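Local coordinates for BILBO1_N domain-containing protein (Trypanosoma brucei equiperdum, PDB 7A1I) that probably helps to build the flagellar pocket collar of the trypanosome, its ubiquitin-like N-terminal domain serving as a binding surface for a partner protein, at residues V62-N65 / T70-R73; Y87-Q90 / L94-P97. All blocks are in the same frame, centred on the assembly; numbering follows the deposited sequence.

Contact 1 of 2, residues V62-N65 / T70-R73. With NA (sodium ion), chain F.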
loop_
_atom_site.group_PDB
_atom_site.type_symbol
_atom_site.label_atom_id
_atom_site.label_comp_id
_atom_site.label_asym_id
_atom_site.label_seq_id
_atom_site.Cartn_x
_atom_site.Cartn_y
_atom_site.Cartn_z
ATOM N N VAL A 62 -6.038 1.417 -4.834
ATOM C CA VAL A 62 -6.989 0.325 -5.033
ATOM C C VAL A 62 -6.873 -0.671 -3.887
ATOM O O VAL A 62 -5.862 -0.744 -3.189
ATOM C CB VAL A 62 -6.805 -0.407 -6.389
ATOM C CG1 VAL A 62 -7.235 0.481 -7.540
ATOM C CG2 VAL A 62 -5.356 -0.904 -6.553
ATOM N N VAL A 63 -7.933 -1.448 -3.689
ATOM C CA VAL A 63 -7.954 -2.463 -2.645
ATOM C C VAL A 63 -8.469 -3.755 -3.257
ATOM O O VAL A 63 -9.390 -3.741 -4.084
ATOM C CB VAL A 63 -8.786 -2.035 -1.415
ATOM C CG1 VAL A 63 -10.253 -1.690 -1.797
ATOM C CG2 VAL A 63 -8.747 -3.113 -0.331
ATOM N N PHE A 64 -7.843 -4.870 -2.892
ATOM C CA PHE A 64 -8.217 -6.146 -3.484
ATOM C C PHE A 64 -9.477 -6.691 -2.820
ATOM O O PHE A 64 -9.551 -6.785 -1.593
ATOM C CB PHE A 64 -7.081 -7.162 -3.383
ATOM C CG PHE A 64 -7.346 -8.430 -4.154
ATOM C CD1 PHE A 64 -7.596 -9.625 -3.498
ATOM C CD2 PHE A 64 -7.350 -8.414 -5.541
ATOM C CE1 PHE A 64 -7.835 -10.792 -4.217
ATOM C CE2 PHE A 64 -7.600 -9.570 -6.268
ATOM C CZ PHE A 64 -7.837 -10.761 -5.605
ATOM N N ASN A 65 -10.445 -7.084 -3.639
ATOM C CA ASN A 65 -11.727 -7.603 -3.188
ATOM C C ASN A 65 -11.663 -9.120 -3.305
ATOM O O ASN A 65 -11.495 -9.656 -4.404
ATOM C CB ASN A 65 -12.867 -7.023 -4.031
ATOM C CG ASN A 65 -14.251 -7.266 -3.428
ATOM O OD1 ASN A 65 -14.431 -8.110 -2.554
ATOM N ND2 ASN A 65 -15.230 -6.500 -3.888
ATOM N N THR A 70 -11.055 -8.967 -7.747
ATOM C CA THR A 70 -10.744 -7.793 -8.553
ATOM C C THR A 70 -10.163 -6.703 -7.660
ATOM O O THR A 70 -10.305 -6.728 -6.438
ATOM C CB THR A 70 -11.979 -7.222 -9.260
ATOM O OG1 THR A 70 -12.973 -6.892 -8.281
ATOM C CG2 THR A 70 -12.555 -8.221 -10.263
ATOM N N TRP A 71 -9.528 -5.725 -8.289
ATOM C CA TRP A 71 -9.039 -4.541 -7.599
ATOM C C TRP A 71 -10.084 -3.440 -7.720
ATOM O O TRP A 71 -10.456 -3.057 -8.834
ATOM C CB TRP A 71 -7.700 -4.078 -8.164
ATOM C CG TRP A 71 -6.563 -5.027 -7.919
ATOM C CD1 TRP A 71 -6.135 -6.041 -8.746
ATOM C CD2 TRP A 71 -5.718 -5.065 -6.766
ATOM N NE1 TRP A 71 -5.065 -6.685 -8.181
ATOM C CE2 TRP A 71 -4.787 -6.111 -6.967
ATOM C CE3 TRP A 71 -5.648 -4.308 -5.588
ATOM C CZ2 TRP A 71 -3.801 -6.428 -6.027
ATOM C CZ3 TRP A 71 -4.674 -4.624 -4.650
ATOM C CH2 TRP A 71 -3.752 -5.675 -4.880
ATOM N N ASP A 72 -10.592 -2.972 -6.582
ATOM C CA ASP A 72 -11.595 -1.913 -6.534
ATOM C C ASP A 72 -10.945 -0.576 -6.178
ATOM O O ASP A 72 -9.966 -0.524 -5.437
ATOM C CB ASP A 72 -12.676 -2.241 -5.503
ATOM C CG ASP A 72 -13.406 -3.546 -5.810
ATOM O OD1 ASP A 72 -13.408 -3.980 -6.989
ATOM O OD2 ASP A 72 -14.003 -4.124 -4.872
ATOM N N ARG A 73 -11.510 0.512 -6.691
ATOM C CA ARG A 73 -11.049 1.831 -6.267
ATOM C C ARG A 73 -11.251 1.997 -4.761
ATOM O O ARG A 73 -12.302 1.634 -4.224
ATOM C CB ARG A 73 -11.799 2.929 -7.021
ATOM C CG ARG A 73 -10.916 4.123 -7.338
ATOM C CD ARG A 73 -11.687 5.247 -8.000
ATOM N NE ARG A 73 -12.512 4.797 -9.120
ATOM C CZ ARG A 73 -12.101 4.760 -10.384
ATOM N NH1 ARG A 73 -10.865 5.140 -10.691
ATOM N NH2 ARG A 73 -12.927 4.345 -11.337
HETATM NA NA NA F . -11.123 -6.675 0.866
#
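Phe64 sends CG anti to its backbone N (chi1 -172°), while Trp71 turns CG anti to its carbonyl carbon (chi1 -67°), and the two rings meet on one face of a beta hairpin. The hairpin joins strands 60-65 and 70-73 at one side of the ubiquitin-like sheet. The rings form a T-shaped pair. The edge of Phe64 faces the five-membered ring of Trp71, with centroids 5.1 Å apart and planes at 61°. Phe64 CB adds a CH-pi contact over the indole, 3.8 Å from the centroid of the six-membered ring. Val62 CG2 also packs on the indole, 3.6 Å from Trp71 CE3. Val62, Phe64 and Trp71 all touch apolar side chains of another protein chain, consistent with a place in a binding surface.

Val63 and Asp72 form an antiparallel hydrogen-bonded pair. Val63 N gives a bond to Asp72 O (2.8 Å), and Asp72 N returns one to Val63 O (2.9 Å). On the face opposite the rings, Asn65, Thr70 and Asp72 form a polar group next to Val63. Asn65 ND2 donates a bent bond to the syn lone pair of Asp72 OD2 at 2.8 Å, with the amide and carboxylate planes nearly perpendicular. Thr70 OG1 bonds to the other oxygen, Asp72 OD1, so both carboxylate oxygens have a partner. Asn65 OD1 accepts from Val67 N in the turn. Phe64 O binds a sodium ion at 2.9 Å.

Contact 2 of 2, residues Y87-Q90 / L94-P97. With NA (sodium ion), chain E.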
loop_
_atom_site.group_PDB
_atom_site.type_symbol
_atom_site.label_atom_id
_atom_site.label_comp_id
_atom_site.label_asym_id
_atom_site.label_seq_id
_atom_site.Cartn_x
_atom_site.Cartn_y
_atom_site.Cartn_z
ATOM N N TYR A 87 -3.066 -1.322 -2.828
ATOM C CA TYR A 87 -2.002 -0.975 -3.763
ATOM C C TYR A 87 -2.091 0.508 -4.082
ATOM O O TYR A 87 -3.166 1.006 -4.433
ATOM C CB TYR A 87 -2.077 -1.792 -5.068
ATOM C CG TYR A 87 -0.834 -1.655 -5.916
ATOM C CD1 TYR A 87 -0.790 -0.780 -7.007
ATOM C CD2 TYR A 87 0.301 -2.416 -5.638
ATOM C CE1 TYR A 87 0.367 -0.666 -7.788
ATOM C CE2 TYR A 87 1.459 -2.299 -6.406
ATOM C CZ TYR A 87 1.491 -1.426 -7.464
ATOM O OH TYR A 87 2.636 -1.334 -8.232
ATOM N N LEU A 88 -0.950 1.196 -3.997
ATOM C CA LEU A 88 -0.852 2.630 -4.239
ATOM C C LEU A 88 -0.147 2.883 -5.564
ATOM O O LEU A 88 0.977 2.399 -5.782
ATOM C CB LEU A 88 -0.110 3.335 -3.101
ATOM C CG LEU A 88 -0.726 3.102 -1.721
ATOM C CD1 LEU A 88 0.066 3.828 -0.626
ATOM C CD2 LEU A 88 -2.208 3.519 -1.703
ATOM N N PHE A 89 -0.831 3.577 -6.468
ATOM C CA PHE A 89 -0.221 4.059 -7.695
ATOM C C PHE A 89 0.484 5.381 -7.428
ATOM O O PHE A 89 0.087 6.153 -6.548
ATOM C CB PHE A 89 -1.273 4.224 -8.794
ATOM C CG PHE A 89 -1.878 2.934 -9.236
ATOM C CD1 PHE A 89 -1.131 2.030 -9.991
ATOM C CD2 PHE A 89 -3.189 2.607 -8.894
ATOM C CE1 PHE A 89 -1.673 0.827 -10.397
ATOM C CE2 PHE A 89 -3.744 1.406 -9.311
ATOM C CZ PHE A 89 -2.977 0.508 -10.064
ATOM N N GLN A 90 1.555 5.633 -8.183
ATOM C CA GLN A 90 2.319 6.864 -8.060
ATOM C C GLN A 90 2.323 7.643 -9.369
ATOM O O GLN A 90 2.176 7.062 -10.448
ATOM C CB GLN A 90 3.774 6.582 -7.660
ATOM C CG GLN A 90 3.961 5.775 -6.397
ATOM C CD GLN A 90 5.402 5.315 -6.255
ATOM O OE1 GLN A 90 6.317 6.139 -6.210
ATOM N NE2 GLN A 90 5.616 4.001 -6.203
ATOM N N LEU A 94 6.340 4.060 -14.165
ATOM C CA LEU A 94 5.969 2.913 -14.990
ATOM C C LEU A 94 5.605 1.761 -14.066
ATOM O O LEU A 94 6.458 1.269 -13.315
ATOM C CB LEU A 94 7.101 2.515 -15.932
ATOM C CG LEU A 94 6.787 1.373 -16.909
ATOM C CD1 LEU A 94 5.646 1.705 -17.871
ATOM C CD2 LEU A 94 8.055 0.987 -17.694
ATOM N N ASP A 95 4.332 1.398 -14.039
ATOM C CA ASP A 95 3.832 0.402 -13.098
ATOM C C ASP A 95 3.490 -0.873 -13.877
ATOM O O ASP A 95 2.445 -0.964 -14.528
ATOM C CB ASP A 95 2.657 0.987 -12.315
ATOM C CG ASP A 95 2.568 0.442 -10.908
ATOM O OD1 ASP A 95 2.717 -0.783 -10.726
ATOM O OD2 ASP A 95 2.417 1.258 -9.967
ATOM N N ILE A 96 4.411 -1.832 -13.875
ATOM C CA ILE A 96 4.211 -3.088 -14.581
ATOM C C ILE A 96 3.746 -4.123 -13.563
ATOM O O ILE A 96 4.300 -4.194 -12.461
ATOM C CB ILE A 96 5.487 -3.521 -15.318
ATOM C CG1 ILE A 96 5.830 -2.491 -16.394
ATOM C CG2 ILE A 96 5.327 -4.906 -15.983
ATOM C CD1 ILE A 96 7.138 -2.765 -17.100
ATOM N N PRO A 97 2.739 -4.931 -13.883
ATOM C CA PRO A 97 2.260 -5.933 -12.924
ATOM C C PRO A 97 3.342 -6.941 -12.559
ATOM O O PRO A 97 4.069 -7.445 -13.416
ATOM C CB PRO A 97 1.095 -6.600 -13.666
ATOM C CG PRO A 97 0.623 -5.546 -14.624
ATOM C CD PRO A 97 1.871 -4.843 -15.071
HETATM NA NA NA E . -0.196 6.569 -12.163
HETATM O O HOH W 1 3.235 2.014 -7.526
HETATM O O HOH W 2 2.135 3.693 -10.169
HETATM O O HOH W 3 -2.183 6.523 -11.254
#
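Tyr87 and Asp95 meet in a buried polar cluster beside an aromatic surface that meets another protein chain, where the loop after strand 84-89 folds back on that strand. The two side chains come from opposite directions. With chi1 at -168° the Tyr87 ring extends away from its own amide N, toward the loop. Its OH donates to Asp95 OD1 at 2.6 Å, on the syn lone pair. OD1 sits near the plane of the Tyr87 ring, at its edge, while the carboxylate as a whole is turned 63° from that ring.

Lys18 reinforces this bond. Its NZ forms a salt bridge with Asp95 OD1 and a hydrogen bond with Tyr87 OH. The lysine charge would probably favour an ionised Asp95.

The second oxygen, Asp95 OD2, approaches Phe89 CD1 to 3.6 Å. Two waters beside it link the loop to the strand backbone. One lies 2.7 Å from Asp95 OD2 and bonds to Leu88 O. The other accepts from Gln90 N, 2.8 Å away; its own bond to OD2 is so short as to be doubtful. The carboxylate thus meets the strand directly at the phenol and reaches the backbone of Leu88, and probably that of Gln90, through water.

Tyr87 and Phe89 lie on the same side of the strand, and Tyr87 CD1 stands 3.8 Å above the Phe89 ring, toward its rim. Both rings also pack on apolar side chains of another protein chain. Gln90 O, just past the strand, is a long 3.0 Å from a sodium ion, which also binds a water. The whole is a loop pinned by one carboxylate to an inner strand of the ubiquitin-like (beta-grasp) sheet.

Overall arrangement
Contact 1 lies at the surface and contact 2 is largely buried, yet they meet through neighbouring strands of one sheet. Strand 60-65 lies between strands 70-73 and 84-89, and Val62 O probably accepts a hydrogen bond from Tyr87 N. Trp71 packs on Tyr87 and Val62 packs on Phe89, so the two contacts share a continuous aromatic and aliphatic patch that touches another protein chain. Their chemistry differs. Contact 1 combines regular backbone pairing with ring stacking across a hairpin. Contact 2 has no strand pairing and depends on an aspartate, a phenol, a lysine and waters to hold a loop. A separate sodium ion sits beside each contact.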